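Local coordinates for iota-carrageenase (Alteromonas sp., PDB 1H80), which hydrolyses, with inversion of anomeric configuration, the internal beta-1,4 linkages of iota-carrageenan, a sulfated galactan of red algal cell walls, at residues I194-A199 with L215-D220; G230-I235 with G259-T264; F251-M256 with G346-V351. All coordinates share one frame; numbering follows the deposited sequence.

In the fold
All three contacts lie on neighbouring turns of the right-handed beta-helix. Interaction 1 joins strands 194-196 and 216-218 of successive turns, its centre about 6 Å from the centre of the chain; interaction 2, about 10 Å away centre to centre, joins strand 231-243 to the start of strand 261-269. The two meet where Ala199 pairs with Gly231 and Arg233. Interaction 3 lies about 9 Å from interaction 2 and about 10 Å from interaction 1, centre to centre; it is tied to the first through Glu218 and His254 and to the second through Asp260 and Thr350. The side chain of Gln195 is about 9 Å from a bound sodium ion, and that of Ser347 about 9 Å from a calcium ion.

Interaction 1. Residues I194-A199 with L215-D220; sequences IQTYGA and LRMETD
Two backbone hydrogen bonds hold Ile194-Ala199 against Leu215-Asp220. Arg216 N donates to Ile194 O at 2.9 Å, and Thr196 N returns the bond to Arg216 O at 3.1 Å, so that Arg216 is gripped through both its N-H and its carbonyl. Arg216 O also receives the CA-H of Gln195. A water extends the link: it donates to Ile194 O and accepts from Arg216 NE at 3.1 Å, lying at the edge of the guanidinium in its plane. On the far side of that group Arg216 NH1 forms a salt bridge to Glu218 OE1, 3.1 Å, while NH2 bonds to Tyr191 O; the other carboxylate oxygen of Glu218 goes to His254. Bonds at NE, NH1 and NH2 fix the rotation of this buried guanidinium, and the carboxylate of Glu218 probably offsets its charge.

This is parallel pairing between successive turns of a beta-helix, the two strand segments running 25° apart. Gln195 and Arg216, in register, share one face of the sheet; Ile194 and Leu215 share the other, and there Leu215 CD1 reaches 3.9 Å from Ile194 CB, with Phe204 of strand 202-210 packing on both residues.

Past Arg216 the regular pairing ends, inverse gamma turns centred on Met217 and Thr219 kinking the second chain, yet the chains stay close and Tyr197 faces Thr219. Thr196 OG1, set between its own N and carbonyl carbon (chi1 67°), is directed at Met217 CA, 3.3 Å away, and is buried with no polar partner. Thr196 and Met217 lie side by side and point the same way. Thr219 turns its methyl CG2 to Thr196 O. At the far end Asp220 OD1 lies in the plane of the Tyr197 ring, 3.4 Å from CE1 at its edge, the carboxylate only 22° from coplanar.

Interaction 2. Residues G230-I235 with G259-T264; sequences GGIRNI and GDVQVT
Ile235 and Val261 pair in parallel and form the regular part of this contact. Ile235 uses both backbone groups: its N donates to Asp260 O at 3.1 Å, and its O accepts from Gln262 N at 2.9 Å. Val261 CA-H comes to the same carbonyl. On the face these two residues share, Val261 CG2 sits 4.0 Å from Ile235 CB, and Ile232 CD1 reaches the same methyl from the other side of the corner at Asn234.

The tight part lies before that corner, at Gly259. A short, nearly straight bond joins the chains there, Gly259 N to Ile232 O, 2.7 Å with 171° at the hydrogen and the donor in the carbonyl plane. Arg233 CG lies directly against Gly259, 3.6 Å from its N.

The outer side is looser. Asn234 and Asp260 are joined through a water that accepts from Asp260 N at 2.9 Å and gives only a weak bond to Asn234 OD1. Arg233, bent at chi3 (-63°), folds back on its own strand: NH1 donates to Gly230 O, and NE forms a salt bridge with Asp200.

The pair lies between two further turns of the beta-helix. Ala199 and Asn201 bond to strand 231-243 on one flank, Gly349 and Thr350 meet Gly259-Val261 on the other, and Met217 and Phe348 cover Ile232 and Val261.

Interaction 3. Residues F251-M256 with G346-V351; sequences FGPHFM and GSFGTV
A beta turn and a T-shaped aromatic pair join the end of strand 250-252 of the beta-helix to the irregular chain that leads into strand 351-359, ninety residues later. The edge of Phe251 is directed at the face of Phe348, with centroids 5.2 Å apart and planes at 87°. Phe251 CD2 stands over the centre of the Phe348 ring, 3.8 Å above its plane. The far end of the Phe251 ring meets Val351: CZ lies 3.5 Å from Val351 CG1, which is placed there by being anti to the backbone N (chi1 176°). Pro253 takes the rim of Phe348, its CD at the ring edge, 3.6 Å from CE1, while its CB and CG lie against the backbone of Gly346 and Ser347.

Pro253-Met256 is a type II' turn, closed by Met256 N to Pro253 O. Two of its carbonyls bind the other chain: Gly346 N donates to His254 O at 2.6 Å, and Ser347 N to Met256 O at 2.9 Å. Gly346 CA is pressed to 3.0 Å from Met256 O, and the carbonyls of Pro253, His254 and Met256 gather round Gly346.

The polar links are thus made by backbone atoms, and the side chains across the contact meet through apolar groups: hydrogen bonds tie the turn to Gly346 and Ser347, while the rings and a valine methyl hold the other end by apolar packing alone.

Interaction 1. Residues I194-A199 with L215-D220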
loop_
_atom_site.group_PDB
_atom_site.type_symbol
_atom_site.label_atom_id
_atom_site.label_comp_id
_atom_site.label_asym_id
_atom_site.label_seq_id
_atom_site.Cartn_x
_atom_site.Cartn_y
_atom_site.Cartn_z
ATOM N N ILE A 194 -0.975 -1.840 -1.074
ATOM C CA ILE A 194 -1.772 -1.280 0.012
ATOM C C ILE A 194 -1.170 -0.023 0.614
ATOM O O ILE A 194 0.039 0.065 0.794
ATOM C CB ILE A 194 -1.868 -2.251 1.219
ATOM C CG1 ILE A 194 -2.237 -3.659 0.758
ATOM C CG2 ILE A 194 -2.867 -1.711 2.241
ATOM C CD1 ILE A 194 -3.592 -3.765 0.109
ATOM N N GLN A 195 -2.011 0.960 0.902
ATOM C CA GLN A 195 -1.539 2.119 1.645
ATOM C C GLN A 195 -2.602 2.296 2.714
ATOM O O GLN A 195 -3.794 2.359 2.408
ATOM C CB GLN A 195 -1.402 3.397 0.820
ATOM C CG GLN A 195 -0.885 4.519 1.732
ATOM C CD GLN A 195 -0.103 5.606 1.030
ATOM O OE1 GLN A 195 0.392 6.536 1.677
ATOM N NE2 GLN A 195 0.018 5.507 -0.283
ATOM N N THR A 196 -2.167 2.352 3.969
ATOM C CA THR A 196 -3.087 2.480 5.093
ATOM C C THR A 196 -3.056 3.852 5.743
ATOM O O THR A 196 -1.987 4.384 6.029
ATOM C CB THR A 196 -2.761 1.459 6.189
ATOM O OG1 THR A 196 -1.485 1.770 6.770
ATOM C CG2 THR A 196 -2.715 0.055 5.609
ATOM N N TYR A 197 -4.236 4.406 5.994
ATOM C CA TYR A 197 -4.356 5.711 6.632
ATOM C C TYR A 197 -5.078 5.561 7.967
ATOM O O TYR A 197 -4.583 5.990 9.009
ATOM C CB TYR A 197 -5.131 6.652 5.718
ATOM C CG TYR A 197 -4.457 6.848 4.384
ATOM C CD1 TYR A 197 -3.336 7.666 4.263
ATOM C CD2 TYR A 197 -4.927 6.198 3.244
ATOM C CE1 TYR A 197 -2.699 7.834 3.035
ATOM C CE2 TYR A 197 -4.298 6.353 2.013
ATOM C CZ TYR A 197 -3.186 7.174 1.916
ATOM O OH TYR A 197 -2.570 7.329 0.696
ATOM N N GLY A 198 -6.254 4.944 7.922
ATOM C CA GLY A 198 -7.028 4.727 9.129
ATOM C C GLY A 198 -7.500 3.290 9.105
ATOM O O GLY A 198 -8.061 2.838 8.105
ATOM N N ALA A 199 -7.270 2.563 10.189
ATOM C CA ALA A 199 -7.681 1.168 10.235
ATOM C C ALA A 199 -7.573 0.581 11.628
ATOM O O ALA A 199 -6.684 0.931 12.401
ATOM C CB ALA A 199 -6.833 0.349 9.264
ATOM N N LEU A 215 2.938 -3.391 1.449
ATOM C CA LEU A 215 2.141 -2.936 2.583
ATOM C C LEU A 215 2.763 -1.641 3.074
ATOM O O LEU A 215 3.694 -1.640 3.880
ATOM C CB LEU A 215 2.140 -3.985 3.692
ATOM C CG LEU A 215 1.323 -3.622 4.935
ATOM C CD1 LEU A 215 -0.119 -3.266 4.548
ATOM C CD2 LEU A 215 1.346 -4.796 5.896
ATOM N N ARG A 216 2.233 -0.537 2.569
ATOM C CA ARG A 216 2.734 0.787 2.889
ATOM C C ARG A 216 1.946 1.425 4.023
ATOM O O ARG A 216 0.901 2.035 3.806
ATOM C CB ARG A 216 2.655 1.654 1.633
ATOM C CG ARG A 216 3.269 3.030 1.763
ATOM C CD ARG A 216 2.933 3.855 0.532
ATOM N NE ARG A 216 3.657 3.413 -0.659
ATOM C CZ ARG A 216 4.880 3.829 -0.976
ATOM N NH1 ARG A 216 5.507 4.696 -0.193
ATOM N NH2 ARG A 216 5.477 3.384 -2.074
ATOM N N MET A 217 2.451 1.274 5.241
ATOM C CA MET A 217 1.776 1.849 6.389
ATOM C C MET A 217 2.327 3.244 6.599
ATOM O O MET A 217 3.010 3.537 7.580
ATOM C CB MET A 217 1.974 0.951 7.603
ATOM C CG MET A 217 1.246 -0.378 7.409
ATOM S SD MET A 217 1.572 -1.608 8.650
ATOM C CE MET A 217 3.176 -2.222 8.073
ATOM N N GLU A 218 2.021 4.090 5.623
ATOM C CA GLU A 218 2.440 5.482 5.607
ATOM C C GLU A 218 1.168 6.292 5.816
ATOM O O GLU A 218 0.428 6.588 4.876
ATOM C CB GLU A 218 3.100 5.797 4.260
ATOM C CG GLU A 218 3.556 7.231 4.087
ATOM C CD GLU A 218 4.602 7.376 2.994
ATOM O OE1 GLU A 218 4.491 6.678 1.962
ATOM O OE2 GLU A 218 5.533 8.194 3.166
ATOM N N THR A 219 0.919 6.622 7.076
ATOM C CA THR A 219 -0.275 7.348 7.486
ATOM C C THR A 219 -0.122 8.857 7.332
ATOM O O THR A 219 0.114 9.561 8.313
ATOM C CB THR A 219 -0.591 6.999 8.945
ATOM O OG1 THR A 219 0.550 7.294 9.765
ATOM C CG2 THR A 219 -0.884 5.513 9.069
ATOM N N ASP A 220 -0.288 9.356 6.109
ATOM C CA ASP A 220 -0.103 10.785 5.863
ATOM C C ASP A 220 -1.242 11.568 5.217
ATOM O O ASP A 220 -1.004 12.619 4.617
ATOM C CB ASP A 220 1.172 11.004 5.040
ATOM C CG ASP A 220 1.106 10.358 3.666
ATOM O OD1 ASP A 220 0.030 9.853 3.285
ATOM O OD2 ASP A 220 2.137 10.363 2.958
HETATM O O HOH W 1 1.801 1.018 -1.415
#

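Interaction 2. Residues G230-I235 with G259-T264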
loop_
_atom_site.group_PDB
_atom_site.type_symbol
_atom_site.label_atom_id
_atom_site.label_comp_id
_atom_site.label_asym_id
_atom_site.label_seq_id
_atom_site.Cartn_x
_atom_site.Cartn_y
_atom_site.Cartn_z
ATOM N N GLY A 230 -7.744 9.134 13.209
ATOM C CA GLY A 230 -7.298 8.190 12.204
ATOM C C GLY A 230 -6.164 7.326 12.697
ATOM O O GLY A 230 -6.089 6.998 13.885
ATOM N N GLY A 231 -5.275 6.961 11.780
ATOM C CA GLY A 231 -4.151 6.119 12.138
ATOM C C GLY A 231 -4.564 4.661 12.142
ATOM O O GLY A 231 -5.741 4.342 11.960
ATOM N N ILE A 232 -3.602 3.775 12.367
ATOM C CA ILE A 232 -3.888 2.352 12.380
ATOM C C ILE A 232 -3.508 1.718 13.709
ATOM O O ILE A 232 -2.521 2.098 14.335
ATOM C CB ILE A 232 -3.160 1.623 11.216
ATOM C CG1 ILE A 232 -1.647 1.607 11.443
ATOM C CG2 ILE A 232 -3.472 2.326 9.897
ATOM C CD1 ILE A 232 -0.878 0.893 10.326
ATOM N N ARG A 233 -4.318 0.756 14.142
ATOM C CA ARG A 233 -4.101 0.059 15.402
ATOM C C ARG A 233 -4.510 -1.395 15.268
ATOM O O ARG A 233 -5.442 -1.716 14.532
ATOM C CB ARG A 233 -4.947 0.683 16.512
ATOM C CG ARG A 233 -4.511 2.057 16.984
ATOM C CD ARG A 233 -5.714 2.806 17.535
ATOM N NE ARG A 233 -6.682 3.007 16.466
ATOM C CZ ARG A 233 -6.534 3.900 15.494
ATOM N NH1 ARG A 233 -5.465 4.688 15.473
ATOM N NH2 ARG A 233 -7.426 3.970 14.517
ATOM N N ASN A 234 -3.814 -2.261 15.996
ATOM C CA ASN A 234 -4.109 -3.684 16.000
ATOM C C ASN A 234 -4.172 -4.252 14.597
ATOM O O ASN A 234 -5.166 -4.853 14.181
ATOM C CB ASN A 234 -5.415 -3.923 16.749
ATOM C CG ASN A 234 -5.375 -3.355 18.152
ATOM O OD1 ASN A 234 -4.487 -3.689 18.939
ATOM N ND2 ASN A 234 -6.327 -2.487 18.473
ATOM N N ILE A 235 -3.081 -4.048 13.874
ATOM C CA ILE A 235 -2.961 -4.526 12.512
ATOM C C ILE A 235 -2.118 -5.791 12.515
ATOM O O ILE A 235 -1.137 -5.896 13.255
ATOM C CB ILE A 235 -2.270 -3.472 11.621
ATOM C CG1 ILE A 235 -3.070 -2.168 11.641
ATOM C CG2 ILE A 235 -2.104 -4.006 10.205
ATOM C CD1 ILE A 235 -4.523 -2.312 11.198
ATOM N N GLY A 259 -1.001 2.701 16.471
ATOM C CA GLY A 259 -0.937 1.668 17.481
ATOM C C GLY A 259 -0.022 0.501 17.164
ATOM O O GLY A 259 1.019 0.659 16.518
ATOM N N ASP A 260 -0.426 -0.683 17.615
ATOM C CA ASP A 260 0.366 -1.888 17.430
ATOM C C ASP A 260 0.197 -2.557 16.078
ATOM O O ASP A 260 -0.887 -2.549 15.489
ATOM C CB ASP A 260 0.046 -2.904 18.528
ATOM C CG ASP A 260 0.170 -2.322 19.924
ATOM O OD1 ASP A 260 0.875 -1.304 20.090
ATOM O OD2 ASP A 260 -0.433 -2.891 20.859
ATOM N N VAL A 261 1.289 -3.147 15.602
ATOM C CA VAL A 261 1.301 -3.848 14.329
ATOM C C VAL A 261 2.189 -5.072 14.454
ATOM O O VAL A 261 3.286 -4.996 15.002
ATOM C CB VAL A 261 1.879 -2.968 13.187
ATOM C CG1 VAL A 261 1.877 -3.750 11.871
ATOM C CG2 VAL A 261 1.072 -1.690 13.046
ATOM N N GLN A 262 1.705 -6.208 13.968
ATOM C CA GLN A 262 2.502 -7.421 13.988
ATOM C C GLN A 262 2.569 -7.953 12.573
ATOM O O GLN A 262 1.543 -8.113 11.910
ATOM C CB GLN A 262 1.901 -8.489 14.895
ATOM C CG GLN A 262 2.664 -9.801 14.801
ATOM C CD GLN A 262 2.122 -10.860 15.727
ATOM O OE1 GLN A 262 2.337 -10.809 16.938
ATOM N NE2 GLN A 262 1.404 -11.826 15.163
ATOM N N VAL A 263 3.782 -8.223 12.113
ATOM C CA VAL A 263 3.982 -8.744 10.773
ATOM C C VAL A 263 4.802 -10.017 10.854
ATOM O O VAL A 263 5.788 -10.087 11.589
ATOM C CB VAL A 263 4.739 -7.737 9.878
ATOM C CG1 VAL A 263 4.824 -8.274 8.461
ATOM C CG2 VAL A 263 4.038 -6.393 9.890
ATOM N N THR A 264 4.384 -11.032 10.111
ATOM C CA THR A 264 5.113 -12.291 10.086
ATOM C C THR A 264 5.336 -12.712 8.645
ATOM O O THR A 264 4.486 -12.487 7.784
ATOM C CB THR A 264 4.348 -13.421 10.816
ATOM O OG1 THR A 264 3.066 -13.614 10.201
ATOM C CG2 THR A 264 4.162 -13.077 12.287
HETATM O O HOH W 2 -3.020 -0.995 18.961
#

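Interaction 3. Residues F251-M256 with G346-V351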
loop_
_atom_site.group_PDB
_atom_site.type_symbol
_atom_site.label_atom_id
_atom_site.label_comp_id
_atom_site.label_asym_id
_atom_site.label_seq_id
_atom_site.Cartn_x
_atom_site.Cartn_y
_atom_site.Cartn_z
ATOM N N PHE A 251 6.980 1.325 7.338
ATOM C CA PHE A 251 6.323 2.080 8.395
ATOM C C PHE A 251 6.764 3.528 8.246
ATOM O O PHE A 251 7.960 3.821 8.228
ATOM C CB PHE A 251 6.735 1.576 9.780
ATOM C CG PHE A 251 6.338 0.158 10.057
ATOM C CD1 PHE A 251 7.146 -0.900 9.649
ATOM C CD2 PHE A 251 5.150 -0.122 10.722
ATOM C CE1 PHE A 251 6.779 -2.217 9.901
ATOM C CE2 PHE A 251 4.772 -1.435 10.978
ATOM C CZ PHE A 251 5.587 -2.484 10.568
ATOM N N GLY A 252 5.794 4.425 8.125
ATOM C CA GLY A 252 6.088 5.841 7.991
ATOM C C GLY A 252 4.902 6.559 8.599
ATOM O O GLY A 252 3.959 6.900 7.890
ATOM N N PRO A 253 4.930 6.817 9.913
ATOM C CA PRO A 253 3.824 7.489 10.598
ATOM C C PRO A 253 3.619 8.968 10.316
ATOM O O PRO A 253 2.553 9.509 10.608
ATOM C CB PRO A 253 4.132 7.221 12.063
ATOM C CG PRO A 253 5.630 7.332 12.088
ATOM C CD PRO A 253 6.047 6.559 10.845
ATOM N N HIS A 254 4.622 9.619 9.737
ATOM C CA HIS A 254 4.522 11.045 9.466
ATOM C C HIS A 254 4.161 11.770 10.763
ATOM O O HIS A 254 4.950 11.772 11.703
ATOM C CB HIS A 254 3.483 11.317 8.374
ATOM C CG HIS A 254 3.971 11.003 6.994
ATOM N ND1 HIS A 254 4.224 11.977 6.052
ATOM C CD2 HIS A 254 4.287 9.824 6.407
ATOM C CE1 HIS A 254 4.675 11.413 4.947
ATOM N NE2 HIS A 254 4.724 10.106 5.136
ATOM N N PHE A 255 2.964 12.345 10.823
ATOM C CA PHE A 255 2.504 13.095 11.997
ATOM C C PHE A 255 1.556 12.310 12.905
ATOM O O PHE A 255 1.210 12.763 13.998
ATOM C CB PHE A 255 1.770 14.346 11.515
ATOM C CG PHE A 255 0.623 14.038 10.592
ATOM C CD1 PHE A 255 -0.564 13.505 11.091
ATOM C CD2 PHE A 255 0.754 14.205 9.218
ATOM C CE1 PHE A 255 -1.599 13.138 10.236
ATOM C CE2 PHE A 255 -0.278 13.842 8.351
ATOM C CZ PHE A 255 -1.456 13.304 8.865
ATOM N N MET A 256 1.136 11.137 12.448
ATOM C CA MET A 256 0.171 10.322 13.179
ATOM C C MET A 256 0.689 9.366 14.243
ATOM O O MET A 256 1.702 8.695 14.065
ATOM C CB MET A 256 -0.670 9.538 12.167
ATOM C CG MET A 256 -1.686 8.566 12.759
ATOM S SD MET A 256 -2.958 9.351 13.767
ATOM C CE MET A 256 -3.468 10.653 12.661
ATOM N N GLY A 346 5.004 11.562 14.314
ATOM C CA GLY A 346 4.165 10.386 14.409
ATOM C C GLY A 346 4.949 9.203 14.937
ATOM O O GLY A 346 6.172 9.256 15.067
ATOM N N SER A 347 4.242 8.123 15.237
ATOM C CA SER A 347 4.886 6.935 15.767
ATOM C C SER A 347 3.985 5.725 15.629
ATOM O O SER A 347 2.884 5.811 15.090
ATOM C CB SER A 347 5.203 7.144 17.248
ATOM O OG SER A 347 4.007 7.369 17.982
ATOM N N PHE A 348 4.492 4.594 16.097
ATOM C CA PHE A 348 3.746 3.349 16.114
ATOM C C PHE A 348 3.914 2.804 17.520
ATOM O O PHE A 348 4.862 3.162 18.222
ATOM C CB PHE A 348 4.287 2.345 15.096
ATOM C CG PHE A 348 3.813 2.590 13.696
ATOM C CD1 PHE A 348 4.505 3.447 12.848
ATOM C CD2 PHE A 348 2.652 1.975 13.229
ATOM C CE1 PHE A 348 4.051 3.692 11.552
ATOM C CE2 PHE A 348 2.187 2.211 11.938
ATOM C CZ PHE A 348 2.888 3.073 11.095
ATOM N N GLY A 349 2.985 1.955 17.938
ATOM C CA GLY A 349 3.065 1.381 19.267
ATOM C C GLY A 349 4.024 0.213 19.271
ATOM O O GLY A 349 5.186 0.347 18.883
ATOM N N THR A 350 3.540 -0.939 19.714
ATOM C CA THR A 350 4.364 -2.132 19.750
ATOM C C THR A 350 4.366 -2.728 18.352
ATOM O O THR A 350 3.329 -3.161 17.855
ATOM C CB THR A 350 3.803 -3.154 20.747
ATOM O OG1 THR A 350 3.801 -2.575 22.058
ATOM C CG2 THR A 350 4.647 -4.425 20.756
ATOM N N VAL A 351 5.534 -2.722 17.715
ATOM C CA VAL A 351 5.674 -3.263 16.372
ATOM C C VAL A 351 6.706 -4.375 16.356
ATOM O O VAL A 351 7.849 -4.183 16.771
ATOM C CB VAL A 351 6.122 -2.181 15.366
ATOM C CG1 VAL A 351 6.348 -2.810 13.994
ATOM C CG2 VAL A 351 5.076 -1.081 15.283
#